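Local coordinates for tetratricopeptide TPR_2 repeat protein (Thermobaculum terrenum, PDB 5DJS) that is of unknown function but combines tetratricopeptide repeats with a GT-B-type glycosyltransferase family 41 fold and binds uridine-5'-diphosphate, at residues E231-D236 and R258-V263; I240-S245 and V263-L268; F254-R259 and R277-L282; I271-M276 and Y297-V302. The protein carries 1 engineered substitution. All blocks are in the same frame, centred on the assembly; numbering follows the deposited sequence.

Contact 1 (E231-D236 and R258-V263); sequences ELVRRD and RRPAPV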
loop_
_atom_site.group_PDB
_atom_site.type_symbol
_atom_site.label_atom_id
_atom_site.label_comp_id
_atom_site.label_asym_id
_atom_site.label_seq_id
_atom_site.Cartn_x
_atom_site.Cartn_y
_atom_site.Cartn_z
ATOM N N GLU A 231 5.983 -26.227 3.837
ATOM C CA GLU A 231 5.481 -27.589 4.007
ATOM C C GLU A 231 3.960 -27.577 4.290
ATOM O O GLU A 231 3.263 -28.519 3.927
ATOM C CB GLU A 231 6.310 -28.377 5.051
ATOM C CG GLU A 231 6.010 -28.074 6.520
ATOM C CD GLU A 231 7.122 -28.490 7.489
ATOM O OE1 GLU A 231 8.258 -28.795 7.043
ATOM O OE2 GLU A 231 6.855 -28.488 8.715
ATOM N N LEU A 232 3.455 -26.497 4.892
ATOM C CA LEU A 232 1.999 -26.277 5.032
ATOM C C LEU A 232 1.286 -26.033 3.689
ATOM O O LEU A 232 0.214 -26.580 3.454
ATOM C CB LEU A 232 1.709 -25.113 5.998
ATOM C CG LEU A 232 0.251 -24.634 6.162
ATOM C CD1 LEU A 232 -0.673 -25.764 6.602
ATOM C CD2 LEU A 232 0.184 -23.482 7.154
ATOM N N VAL A 233 1.868 -25.197 2.836
ATOM C CA VAL A 233 1.300 -24.907 1.509
ATOM C C VAL A 233 1.327 -26.148 0.622
ATOM O O VAL A 233 0.356 -26.430 -0.080
ATOM C CB VAL A 233 2.038 -23.731 0.813
ATOM C CG1 VAL A 233 1.617 -23.580 -0.646
ATOM C CG2 VAL A 233 1.770 -22.425 1.555
ATOM N N ARG A 234 2.448 -26.864 0.644
ATOM C CA ARG A 234 2.578 -28.132 -0.075
ATOM C C ARG A 234 1.559 -29.181 0.387
ATOM O O ARG A 234 0.988 -29.887 -0.443
ATOM C CB ARG A 234 3.989 -28.706 0.071
ATOM C CG ARG A 234 5.023 -28.060 -0.831
ATOM C CD ARG A 234 6.285 -28.904 -0.896
ATOM N NE ARG A 234 7.379 -28.189 -1.556
ATOM C CZ ARG A 234 8.284 -27.412 -0.951
ATOM N NH1 ARG A 234 8.278 -27.210 0.374
ATOM N NH2 ARG A 234 9.224 -26.820 -1.688
ATOM N N ARG A 235 1.321 -29.267 1.696
ATOM C CA ARG A 235 0.389 -30.260 2.246
ATOM C C ARG A 235 -1.074 -29.923 1.946
ATOM O O ARG A 235 -1.886 -30.830 1.708
ATOM C CB ARG A 235 0.588 -30.432 3.754
ATOM C CG ARG A 235 0.440 -31.872 4.212
ATOM C CD ARG A 235 0.678 -32.022 5.707
ATOM N NE ARG A 235 -0.547 -31.728 6.457
ATOM C CZ ARG A 235 -0.912 -30.533 6.943
ATOM N NH1 ARG A 235 -0.151 -29.443 6.813
ATOM N NH2 ARG A 235 -2.069 -30.433 7.591
ATOM N N ASP A 236 -1.398 -28.625 1.972
ATOM C CA ASP A 236 -2.699 -28.115 1.501
ATOM C C ASP A 236 -2.917 -28.328 0.002
ATOM O O ASP A 236 -4.048 -28.363 -0.457
ATOM C CB ASP A 236 -2.840 -26.619 1.804
ATOM C CG ASP A 236 -3.021 -26.319 3.290
ATOM O OD1 ASP A 236 -3.514 -27.186 4.041
ATOM O OD2 ASP A 236 -2.696 -25.190 3.707
ATOM N N ARG A 258 10.856 -20.441 -2.425
ATOM C CA ARG A 258 11.081 -21.893 -2.531
ATOM C C ARG A 258 10.197 -22.634 -3.552
ATOM O O ARG A 258 10.382 -23.832 -3.748
ATOM C CB ARG A 258 10.942 -22.535 -1.145
ATOM C CG ARG A 258 12.247 -22.570 -0.376
ATOM C CD ARG A 258 12.018 -22.707 1.120
ATOM N NE ARG A 258 12.179 -21.405 1.761
ATOM C CZ ARG A 258 12.956 -21.134 2.811
ATOM N NH1 ARG A 258 13.663 -22.085 3.430
ATOM N NH2 ARG A 258 13.008 -19.881 3.268
ATOM N N ARG A 259 9.282 -21.922 -4.217
ATOM C CA ARG A 259 8.282 -22.509 -5.128
ATOM C C ARG A 259 7.427 -23.625 -4.508
ATOM O O ARG A 259 7.380 -24.724 -5.046
ATOM C CB ARG A 259 8.927 -23.013 -6.435
ATOM C CG ARG A 259 9.427 -21.907 -7.329
ATOM C CD ARG A 259 9.422 -22.310 -8.785
ATOM N NE ARG A 259 9.216 -21.137 -9.637
ATOM C CZ ARG A 259 10.113 -20.590 -10.461
ATOM N NH1 ARG A 259 11.343 -21.089 -10.603
ATOM N NH2 ARG A 259 9.767 -19.522 -11.176
ATOM N N PRO A 260 6.731 -23.347 -3.385
ATOM C CA PRO A 260 5.826 -24.363 -2.817
ATOM C C PRO A 260 4.615 -24.682 -3.700
ATOM O O PRO A 260 3.981 -25.732 -3.519
ATOM C CB PRO A 260 5.386 -23.741 -1.485
ATOM C CG PRO A 260 5.605 -22.279 -1.665
ATOM C CD PRO A 260 6.833 -22.173 -2.508
ATOM N N ALA A 261 4.295 -23.770 -4.620
ATOM C CA ALA A 261 3.230 -23.959 -5.592
ATOM C C ALA A 261 3.781 -23.756 -7.004
ATOM O O ALA A 261 4.698 -22.941 -7.204
ATOM C CB ALA A 261 2.108 -22.973 -5.327
ATOM N N PRO A 262 3.220 -24.481 -7.991
ATOM C CA PRO A 262 3.647 -24.367 -9.396
ATOM C C PRO A 262 3.243 -23.079 -10.137
ATOM O O PRO A 262 3.799 -22.773 -11.201
ATOM C CB PRO A 262 2.942 -25.539 -10.053
ATOM C CG PRO A 262 1.714 -25.746 -9.237
ATOM C CD PRO A 262 2.116 -25.451 -7.828
ATOM N N VAL A 263 2.242 -22.374 -9.622
ATOM C CA VAL A 263 1.859 -21.065 -10.145
ATOM C C VAL A 263 1.901 -20.073 -8.990
ATOM O O VAL A 263 1.180 -20.223 -8.004
ATOM C CB VAL A 263 0.453 -21.101 -10.777
ATOM C CG1 VAL A 263 0.019 -19.712 -11.207
ATOM C CG2 VAL A 263 0.428 -22.054 -11.968
#

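Contact 2 (I240-S245 and V263-L268); sequences ILVDLS and VQVTWL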
loop_
_atom_site.group_PDB
_atom_site.type_symbol
_atom_site.label_atom_id
_atom_site.label_comp_id
_atom_site.label_asym_id
_atom_site.label_seq_id
_atom_site.Cartn_x
_atom_site.Cartn_y
_atom_site.Cartn_z
ATOM N N ILE A 240 -2.207 -22.413 -7.043
ATOM C CA ILE A 240 -1.916 -21.016 -7.328
ATOM C C ILE A 240 -1.777 -20.299 -5.995
ATOM O O ILE A 240 -2.741 -20.229 -5.231
ATOM C CB ILE A 240 -3.037 -20.384 -8.177
ATOM C CG1 ILE A 240 -3.154 -21.135 -9.511
ATOM C CG2 ILE A 240 -2.754 -18.904 -8.418
ATOM C CD1 ILE A 240 -4.284 -20.696 -10.413
ATOM N N LEU A 241 -0.580 -19.794 -5.708
ATOM C CA LEU A 241 -0.335 -19.050 -4.472
ATOM C C LEU A 241 -0.200 -17.595 -4.854
ATOM O O LEU A 241 0.516 -17.275 -5.809
ATOM C CB LEU A 241 0.923 -19.546 -3.777
ATOM C CG LEU A 241 1.077 -19.160 -2.304
ATOM C CD1 LEU A 241 0.082 -19.886 -1.415
ATOM C CD2 LEU A 241 2.502 -19.461 -1.842
ATOM N N VAL A 242 -0.899 -16.723 -4.125
ATOM C CA VAL A 242 -0.969 -15.300 -4.463
ATOM C C VAL A 242 -0.398 -14.447 -3.337
ATOM O O VAL A 242 -0.836 -14.530 -2.182
ATOM C CB VAL A 242 -2.408 -14.838 -4.776
ATOM C CG1 VAL A 242 -2.405 -13.435 -5.375
ATOM C CG2 VAL A 242 -3.079 -15.799 -5.752
ATOM N N ASP A 243 0.605 -13.647 -3.700
ATOM C CA ASP A 243 1.194 -12.646 -2.813
ATOM C C ASP A 243 0.349 -11.389 -2.886
ATOM O O ASP A 243 0.381 -10.674 -3.885
ATOM C CB ASP A 243 2.620 -12.308 -3.248
ATOM C CG ASP A 243 3.153 -11.057 -2.575
ATOM O OD1 ASP A 243 2.967 -10.923 -1.334
ATOM O OD2 ASP A 243 3.741 -10.214 -3.298
ATOM N N LEU A 244 -0.383 -11.132 -1.819
ATOM C CA LEU A 244 -1.195 -9.933 -1.708
ATOM C C LEU A 244 -0.450 -8.753 -1.094
ATOM O O LEU A 244 -0.863 -7.618 -1.312
ATOM C CB LEU A 244 -2.455 -10.224 -0.883
ATOM C CG LEU A 244 -3.797 -10.507 -1.575
ATOM C CD1 LEU A 244 -3.695 -11.107 -2.965
ATOM C CD2 LEU A 244 -4.607 -11.407 -0.660
ATOM N N SER A 245 0.616 -9.005 -0.331
ATOM C CA SER A 245 1.296 -7.942 0.419
ATOM C C SER A 245 2.370 -7.176 -0.346
ATOM O O SER A 245 2.446 -5.954 -0.220
ATOM C CB SER A 245 1.881 -8.476 1.727
ATOM O OG SER A 245 0.843 -8.746 2.663
ATOM N N VAL A 263 2.242 -22.374 -9.622
ATOM C CA VAL A 263 1.859 -21.065 -10.145
ATOM C C VAL A 263 1.901 -20.073 -8.990
ATOM O O VAL A 263 1.180 -20.223 -8.004
ATOM C CB VAL A 263 0.453 -21.101 -10.777
ATOM C CG1 VAL A 263 0.019 -19.712 -11.207
ATOM C CG2 VAL A 263 0.428 -22.054 -11.968
ATOM N N GLN A 264 2.752 -19.062 -9.116
ATOM C CA GLN A 264 2.914 -18.069 -8.067
ATOM C C GLN A 264 2.763 -16.666 -8.645
ATOM O O GLN A 264 3.428 -16.313 -9.636
ATOM C CB GLN A 264 4.256 -18.264 -7.375
ATOM C CG GLN A 264 4.364 -19.637 -6.728
ATOM C CD GLN A 264 5.479 -19.747 -5.715
ATOM O OE1 GLN A 264 5.275 -20.284 -4.628
ATOM N NE2 GLN A 264 6.667 -19.246 -6.059
ATOM N N VAL A 265 1.885 -15.891 -8.000
ATOM C CA VAL A 265 1.340 -14.640 -8.530
ATOM C C VAL A 265 1.439 -13.526 -7.492
ATOM O O VAL A 265 1.139 -13.739 -6.307
ATOM C CB VAL A 265 -0.162 -14.805 -8.849
ATOM C CG1 VAL A 265 -0.762 -13.513 -9.384
ATOM C CG2 VAL A 265 -0.398 -15.936 -9.834
ATOM N N THR A 266 1.824 -12.329 -7.936
ATOM C CA THR A 266 1.744 -11.127 -7.080
ATOM C C THR A 266 0.656 -10.193 -7.643
ATOM O O THR A 266 0.614 -9.931 -8.848
ATOM C CB THR A 266 3.129 -10.439 -6.895
ATOM O OG1 THR A 266 3.070 -9.521 -5.795
ATOM C CG2 THR A 266 3.620 -9.716 -8.160
ATOM N N TRP A 267 -0.233 -9.727 -6.771
ATOM C CA TRP A 267 -1.409 -8.955 -7.183
ATOM C C TRP A 267 -1.923 -8.075 -6.031
ATOM O O TRP A 267 -1.788 -8.446 -4.850
ATOM C CB TRP A 267 -2.532 -9.901 -7.656
ATOM C CG TRP A 267 -3.864 -9.208 -7.846
ATOM C CD1 TRP A 267 -4.193 -8.313 -8.825
ATOM C CD2 TRP A 267 -5.027 -9.342 -7.024
ATOM N NE1 TRP A 267 -5.487 -7.884 -8.665
ATOM C CE2 TRP A 267 -6.022 -8.502 -7.568
ATOM C CE3 TRP A 267 -5.329 -10.099 -5.887
ATOM C CZ2 TRP A 267 -7.292 -8.388 -7.008
ATOM C CZ3 TRP A 267 -6.599 -9.988 -5.323
ATOM C CH2 TRP A 267 -7.563 -9.137 -5.886
ATOM N N LEU A 268 -2.484 -6.912 -6.394
ATOM C CA LEU A 268 -3.220 -6.008 -5.492
ATOM C C LEU A 268 -2.358 -4.907 -4.879
ATOM O O LEU A 268 -2.654 -3.738 -5.052
ATOM C CB LEU A 268 -3.993 -6.773 -4.405
ATOM C CG LEU A 268 -4.991 -5.999 -3.558
ATOM C CD1 LEU A 268 -6.237 -5.743 -4.358
ATOM C CD2 LEU A 268 -5.376 -6.799 -2.337
#

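Contact 3 (F254-R259 and R277-L282); sequences FAFARR and RAMDYL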
loop_
_atom_site.group_PDB
_atom_site.type_symbol
_atom_site.label_atom_id
_atom_site.label_comp_id
_atom_site.label_asym_id
_atom_site.label_seq_id
_atom_site.Cartn_x
_atom_site.Cartn_y
_atom_site.Cartn_z
ATOM N N PHE A 254 9.881 -15.156 1.030
ATOM C CA PHE A 254 10.894 -16.214 1.140
ATOM C C PHE A 254 10.251 -17.605 1.176
ATOM O O PHE A 254 10.885 -18.586 0.818
ATOM C CB PHE A 254 11.788 -15.985 2.354
ATOM C CG PHE A 254 12.397 -14.624 2.384
ATOM C CD1 PHE A 254 13.178 -14.183 1.320
ATOM C CD2 PHE A 254 12.169 -13.766 3.454
ATOM C CE1 PHE A 254 13.740 -12.917 1.331
ATOM C CE2 PHE A 254 12.729 -12.499 3.469
ATOM C CZ PHE A 254 13.516 -12.074 2.409
ATOM N N ALA A 255 8.999 -17.689 1.609
ATOM C CA ALA A 255 8.210 -18.884 1.376
ATOM C C ALA A 255 7.946 -19.049 -0.136
ATOM O O ALA A 255 8.165 -20.127 -0.689
ATOM C CB ALA A 255 6.911 -18.835 2.172
ATOM N N PHE A 256 7.523 -17.970 -0.801
ATOM C CA PHE A 256 7.367 -17.966 -2.278
ATOM C C PHE A 256 8.667 -18.307 -2.991
ATOM O O PHE A 256 8.656 -18.928 -4.040
ATOM C CB PHE A 256 6.881 -16.605 -2.808
ATOM C CG PHE A 256 5.401 -16.388 -2.673
ATOM C CD1 PHE A 256 4.840 -16.036 -1.444
ATOM C CD2 PHE A 256 4.565 -16.537 -3.768
ATOM C CE1 PHE A 256 3.484 -15.839 -1.308
ATOM C CE2 PHE A 256 3.200 -16.342 -3.640
ATOM C CZ PHE A 256 2.662 -15.989 -2.408
ATOM N N ALA A 257 9.783 -17.876 -2.423
ATOM C CA ALA A 257 11.091 -18.086 -3.021
ATOM C C ALA A 257 11.393 -19.560 -3.272
ATOM O O ALA A 257 12.082 -19.880 -4.230
ATOM C CB ALA A 257 12.174 -17.462 -2.149
ATOM N N ARG A 258 10.856 -20.441 -2.425
ATOM C CA ARG A 258 11.081 -21.893 -2.531
ATOM C C ARG A 258 10.197 -22.634 -3.552
ATOM O O ARG A 258 10.382 -23.832 -3.748
ATOM C CB ARG A 258 10.942 -22.535 -1.145
ATOM C CG ARG A 258 12.247 -22.570 -0.376
ATOM C CD ARG A 258 12.018 -22.707 1.120
ATOM N NE ARG A 258 12.179 -21.405 1.761
ATOM C CZ ARG A 258 12.956 -21.134 2.811
ATOM N NH1 ARG A 258 13.663 -22.085 3.430
ATOM N NH2 ARG A 258 13.008 -19.881 3.268
ATOM N N ARG A 259 9.282 -21.922 -4.217
ATOM C CA ARG A 259 8.282 -22.509 -5.128
ATOM C C ARG A 259 7.427 -23.625 -4.508
ATOM O O ARG A 259 7.380 -24.724 -5.046
ATOM C CB ARG A 259 8.927 -23.013 -6.435
ATOM C CG ARG A 259 9.427 -21.907 -7.329
ATOM C CD ARG A 259 9.422 -22.310 -8.785
ATOM N NE ARG A 259 9.216 -21.137 -9.637
ATOM C CZ ARG A 259 10.113 -20.590 -10.461
ATOM N NH1 ARG A 259 11.343 -21.089 -10.603
ATOM N NH2 ARG A 259 9.767 -19.522 -11.176
ATOM N N ARG A 277 12.903 -14.458 -9.387
ATOM C CA ARG A 277 12.671 -15.544 -10.362
ATOM C C ARG A 277 11.458 -16.389 -9.970
ATOM O O ARG A 277 10.686 -16.796 -10.839
ATOM C CB ARG A 277 13.876 -16.492 -10.456
ATOM C CG ARG A 277 15.125 -15.924 -11.103
ATOM C CD ARG A 277 16.236 -16.969 -11.136
ATOM N NE ARG A 277 16.468 -17.481 -12.490
ATOM C CZ ARG A 277 17.322 -16.963 -13.386
ATOM N NH1 ARG A 277 18.072 -15.889 -13.107
ATOM N NH2 ARG A 277 17.437 -17.529 -14.589
ATOM N N ALA A 278 11.318 -16.655 -8.664
ATOM C CA ALA A 278 10.238 -17.493 -8.115
ATOM C C ALA A 278 8.804 -16.987 -8.334
ATOM O O ALA A 278 7.854 -17.780 -8.252
ATOM C CB ALA A 278 10.459 -17.721 -6.628
ATOM N N MET A 279 8.634 -15.688 -8.584
ATOM C CA MET A 279 7.313 -15.144 -8.900
ATOM C C MET A 279 7.071 -15.250 -10.410
ATOM O O MET A 279 7.806 -14.680 -11.219
ATOM C CB MET A 279 7.193 -13.705 -8.415
ATOM C CG MET A 279 5.762 -13.210 -8.268
ATOM S SD MET A 279 4.789 -14.025 -6.974
ATOM C CE MET A 279 5.667 -13.552 -5.481
ATOM N N ASP A 280 6.036 -15.995 -10.780
ATOM C CA ASP A 280 5.781 -16.326 -12.180
ATOM C C ASP A 280 5.016 -15.204 -12.836
ATOM O O ASP A 280 5.386 -14.756 -13.918
ATOM C CB ASP A 280 4.984 -17.640 -12.316
ATOM C CG ASP A 280 5.614 -18.815 -11.562
ATOM O OD1 ASP A 280 6.792 -19.146 -11.842
ATOM O OD2 ASP A 280 4.916 -19.408 -10.696
ATOM N N TYR A 281 3.948 -14.755 -12.171
ATOM C CA TYR A 281 3.030 -13.741 -12.721
ATOM C C TYR A 281 2.820 -12.523 -11.822
ATOM O O TYR A 281 2.847 -12.624 -10.600
ATOM C CB TYR A 281 1.677 -14.388 -13.020
ATOM C CG TYR A 281 1.790 -15.471 -14.059
ATOM C CD1 TYR A 281 1.813 -15.153 -15.416
ATOM C CD2 TYR A 281 1.908 -16.807 -13.690
ATOM C CE1 TYR A 281 1.923 -16.137 -16.380
ATOM C CE2 TYR A 281 2.027 -17.802 -14.646
ATOM C CZ TYR A 281 2.030 -17.460 -15.989
ATOM O OH TYR A 281 2.142 -18.435 -16.940
ATOM N N LEU A 282 2.627 -11.372 -12.456
ATOM C CA LEU A 282 2.118 -10.179 -11.804
ATOM C C LEU A 282 0.827 -9.790 -12.537
ATOM O O LEU A 282 0.859 -9.549 -13.746
ATOM C CB LEU A 282 3.157 -9.061 -11.881
ATOM C CG LEU A 282 2.827 -7.755 -11.141
ATOM C CD1 LEU A 282 4.085 -7.069 -10.618
ATOM C CD2 LEU A 282 2.046 -6.792 -12.020
#

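Contact 4 (I271-M276 and Y297-V302); sequences INTTGM and YTERLV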
loop_
_atom_site.group_PDB
_atom_site.type_symbol
_atom_site.label_atom_id
_atom_site.label_comp_id
_atom_site.label_asym_id
_atom_site.label_seq_id
_atom_site.Cartn_x
_atom_site.Cartn_y
_atom_site.Cartn_z
ATOM N N ILE A 271 3.161 -2.493 -6.874
ATOM C CA ILE A 271 3.358 -1.314 -7.741
ATOM C C ILE A 271 4.576 -1.455 -8.655
ATOM O O ILE A 271 4.859 -0.570 -9.467
ATOM C CB ILE A 271 3.521 -0.015 -6.914
ATOM C CG1 ILE A 271 4.666 -0.147 -5.902
ATOM C CG2 ILE A 271 2.213 0.328 -6.204
ATOM C CD1 ILE A 271 5.200 1.175 -5.411
ATOM N N ASN A 272 5.316 -2.547 -8.496
ATOM C CA ASN A 272 6.476 -2.843 -9.335
ATOM C C ASN A 272 6.856 -4.323 -9.124
ATOM O O ASN A 272 6.225 -5.034 -8.327
ATOM C CB ASN A 272 7.640 -1.888 -8.954
ATOM C CG ASN A 272 8.661 -1.616 -10.080
ATOM O OD1 ASN A 272 9.613 -0.909 -9.834
ATOM N ND2 ASN A 272 8.470 -2.130 -11.285
ATOM N N THR A 273 7.876 -4.790 -9.832
ATOM C CA THR A 273 8.340 -6.156 -9.708
ATOM C C THR A 273 8.779 -6.474 -8.294
ATOM O O THR A 273 9.241 -5.587 -7.564
ATOM C CB THR A 273 9.500 -6.444 -10.692
ATOM O OG1 THR A 273 9.749 -7.856 -10.735
ATOM C CG2 THR A 273 10.798 -5.673 -10.319
ATOM N N THR A 274 8.615 -7.739 -7.912
ATOM C CA THR A 274 9.250 -8.286 -6.716
ATOM C C THR A 274 10.763 -8.456 -6.909
ATOM O O THR A 274 11.508 -8.534 -5.928
ATOM C CB THR A 274 8.694 -9.674 -6.364
ATOM O OG1 THR A 274 8.814 -10.549 -7.504
ATOM C CG2 THR A 274 7.232 -9.574 -5.918
ATOM N N GLY A 275 11.185 -8.567 -8.175
ATOM C CA GLY A 275 12.560 -8.819 -8.540
ATOM C C GLY A 275 12.906 -10.296 -8.619
ATOM O O GLY A 275 14.010 -10.639 -9.081
ATOM N N MET A 276 11.970 -11.163 -8.211
ATOM C CA MET A 276 12.249 -12.582 -7.971
ATOM C C MET A 276 12.056 -13.435 -9.225
ATOM O O MET A 276 11.142 -13.186 -10.005
ATOM C CB MET A 276 11.320 -13.117 -6.876
ATOM C CG MET A 276 11.494 -12.460 -5.524
ATOM S SD MET A 276 10.170 -12.881 -4.373
ATOM C CE MET A 276 10.462 -14.629 -4.125
ATOM N N TYR A 297 10.285 -6.320 -15.413
ATOM C CA TYR A 297 9.660 -7.290 -14.510
ATOM C C TYR A 297 10.181 -8.699 -14.735
ATOM O O TYR A 297 10.175 -9.196 -15.863
ATOM C CB TYR A 297 8.140 -7.282 -14.725
ATOM C CG TYR A 297 7.482 -5.984 -14.326
ATOM C CD1 TYR A 297 7.554 -4.857 -15.155
ATOM C CD2 TYR A 297 6.807 -5.868 -13.114
ATOM C CE1 TYR A 297 6.972 -3.650 -14.789
ATOM C CE2 TYR A 297 6.218 -4.664 -12.734
ATOM C CZ TYR A 297 6.295 -3.554 -13.576
ATOM O OH TYR A 297 5.711 -2.359 -13.206
ATOM N N THR A 298 10.621 -9.344 -13.656
ATOM C CA THR A 298 10.940 -10.777 -13.685
ATOM C C THR A 298 9.680 -11.603 -13.919
ATOM O O THR A 298 9.712 -12.598 -14.632
ATOM C CB THR A 298 11.563 -11.257 -12.369
ATOM O OG1 THR A 298 10.737 -10.827 -11.280
ATOM C CG2 THR A 298 12.989 -10.726 -12.217
ATOM N N GLU A 299 8.578 -11.177 -13.315
ATOM C CA GLU A 299 7.289 -11.826 -13.514
ATOM C C GLU A 299 6.799 -11.591 -14.948
ATOM O O GLU A 299 7.193 -10.607 -15.589
ATOM C CB GLU A 299 6.220 -11.269 -12.554
ATOM C CG GLU A 299 6.604 -11.177 -11.080
ATOM C CD GLU A 299 7.195 -9.827 -10.669
ATOM O OE1 GLU A 299 7.615 -9.030 -11.535
ATOM O OE2 GLU A 299 7.279 -9.572 -9.463
ATOM N N ARG A 300 5.938 -12.481 -15.441
ATOM C CA ARG A 300 5.195 -12.206 -16.668
ATOM C C ARG A 300 3.984 -11.360 -16.313
ATOM O O ARG A 300 3.196 -11.724 -15.430
ATOM C CB ARG A 300 4.721 -13.480 -17.356
ATOM C CG ARG A 300 5.712 -14.072 -18.333
ATOM C CD ARG A 300 5.052 -15.196 -19.103
ATOM N NE ARG A 300 5.942 -16.347 -19.254
ATOM C CZ ARG A 300 5.569 -17.630 -19.235
ATOM N NH1 ARG A 300 4.296 -17.991 -19.052
ATOM N NH2 ARG A 300 6.491 -18.575 -19.393
ATOM N N LEU A 301 3.841 -10.232 -17.002
ATOM C CA LEU A 301 2.725 -9.334 -16.766
ATOM C C LEU A 301 1.446 -9.929 -17.364
ATOM O O LEU A 301 1.449 -10.406 -18.499
ATOM C CB LEU A 301 3.014 -7.960 -17.376
ATOM C CG LEU A 301 4.196 -7.191 -16.783
ATOM C CD1 LEU A 301 4.516 -5.983 -17.646
ATOM C CD2 LEU A 301 3.917 -6.745 -15.358
ATOM N N VAL A 302 0.371 -9.916 -16.580
ATOM C CA VAL A 302 -0.940 -10.386 -17.013
ATOM C C VAL A 302 -1.828 -9.152 -17.088
ATOM O O VAL A 302 -2.349 -8.691 -16.071
ATOM C CB VAL A 302 -1.511 -11.429 -16.022
ATOM C CG1 VAL A 302 -2.948 -11.804 -16.352
ATOM C CG2 VAL A 302 -0.643 -12.674 -16.003
#

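Contact 1 (E231-D236 and R258-V263)
Arg234 NH2 lies 3.8 Å from Arg258 O, the nearest polar approach here. This is too long for a hydrogen bond, and no hydrogen bond joins the two segments. The contact rests on van der Waals packing, with the Arg234 guanidinium set beside the loop carbonyls. Arg234 sits on the exposed flank of helix 226-236. Its CG is anti to the carbonyl carbon (chi1 -79°), and the chain runs extended to NE. This carries the guanidinium along the loop that follows helix 253-257. Pro260 CA lies 4.1 Å above one face of the guanidinium, nearer its rim than its middle. Lower down the same side chain, Arg234 CG is 3.7 Å from Pro260 O. One helix position earlier, Val233 is buried and points at the loop. Its CG1 meets Pro260 CB at 3.9 Å, and the two side chains meet at a slant. Val233 also touches Leu241 of the sheet, while Pro260 also rests on Cys230. Arg259 has positive phi and is the first residue past helix 253-257 to leave the helical conformation. The chain becomes extended at Ala261 and enters strand 263-266. The arrangement joins a helix to a helix-to-strand loop on the outside of a parallel alpha/beta domain, as in the GT-B fold.

Contact 2 (I240-S245 and V263-L268)
Asp243 sets CG anti to the backbone N (chi1 166°), and Thr266 does likewise with OG1 (chi1 -164°). As bridge partners they lie side by side on one face of the sheet, and these torsions bring OD2 and OG1 together. Thr266 OG1 donates to Asp243 OD2 at 2.7 Å, reaching it on the anti side and 30° out of the carboxylate plane. Asp243 OD1 takes the backbone N of Trp246, so both carboxylate oxygens are held. On the same face Gln264 NE2 donates to Phe256 O and Ala278 O. On the other face Ile240 CG1 packs against Val263 CB at 3.8 Å. Helix 479-521 lies against this face, Tyr512 touching Ile240 and Val242, and Met515 touching Val263 and Val265. The backbone hydrogen bonds follow the parallel pattern. Leu241 N bonds Val263 O, Val265 N bonds Leu241 O at 2.9 Å, and Asp243 N bonds Val265 O. Trp267 N closes the series on Asp243 O at 3.1 Å. Farther along the chains, Leu244 CD1 meets Trp267 CE3 at 3.5 Å, and Val242 CG1 lies at the indole edge. These are the two strands of a beta-alpha-beta unit, linked through helix 253-257, in a GT-B domain.

Contact 3 (F254-R259 and R277-L282)
Phe256, Ala278 and Met279 form the buried part of this contact. Ala278 CB lies 3.4 Å from Phe256 O and 3.6 Å from Ala257 O, at the end of helix 253-257. Met279 is bent at chi2 and chi3, which brings CE to 3.6 Å from Phe256 CD2. Its SD is 5.0 Å from the ring centroid, lying obliquely at 51° from the ring normal. The outer part is more open and polar. Here Arg259 reaches across with its chain extended, and NH2 bonds Asp280 OD1 at 3.1 Å in a salt bridge. The guanidinium and carboxylate planes are nearly parallel, 3° apart, but offset, with OD1 tilted 24° from the guanidinium plane. Ala278 CA packs over one guanidinium face, and Pro149 O accepts from Arg259 NH1. Asp280 OD2 accepts from Gln264 N of the neighbouring strand. Arg277 is exposed, and its side chain turns from the contact. The Met-aromatic contact and the salt bridge join the end of helix 253-257 to the loop entering strand 281-285 of the parallel sheet.

Contact 4 (I271-M276 and Y297-V302)
Glu299 points its carboxylate into two consecutive ST turns, made by Thr273 and Thr274. Its chain bends at chi2 (92°), so that both oxygens face the 271-276 loop, and the glutamate crosses each threonine diagonally. Thr273 OG1 donates to Glu299 OE1 at 2.6 Å, on the syn side but out of the carboxylate plane. Glu299 OE2 accepts twice. Thr274 N donates to the syn lone pair of Glu299 OE2 at 2.7 Å; Thr274 OG1 reaches OE2 from above the carboxylate plane, also at 2.7 Å. The same hydroxyls accept from the loop backbone: Thr273 OG1 from Gly275 N at 3.0 Å, and Thr274 OG1 from Met276 N. Each threonine therefore ties its own turn and the glutamate together. Tyr297 lies beside this group. Its ring brings CD2 to 3.7 Å from Thr273 CB, has Glu299 OE1 at its edge and in its plane, and carries Leu301 CD2 over one face. Thr298 runs at about a right angle to Thr273. Helix 129-143 touches this contact through Ala136 on Thr273 and Leu137 on Thr298. The side chain of Ile271 is about 8 Å from the bound UDP, near it but not in contact. At Met276, the end of the 271-276 segment, the carbonyl O accepts from Thr298 OG1 at 2.7 Å, the donor lying 43° out of the carbonyl plane.

Contacts 2 and 4 are buried, contact 3 is partly so, and contact 1 lies at the surface. Contacts 2, 3 and 4 reach the same parallel sheet. Contact 2 joins two of its strands directly. Contacts 3 and 4 involve the loops entering the next two, whose backbones pair through Asp280 O and Arg300 N. Contacts 1 and 3 share Arg258 and Arg259, and contacts 1 and 2 share Val263. Gln264 ties contact 2 to contact 3 through both its backbone and its side chain. The chemistry follows position: van der Waals packing in contact 1, backbone pairing in contact 2, a mixed apolar and ionic face in contact 3, and a carboxylate among hydroxyls in contact 4.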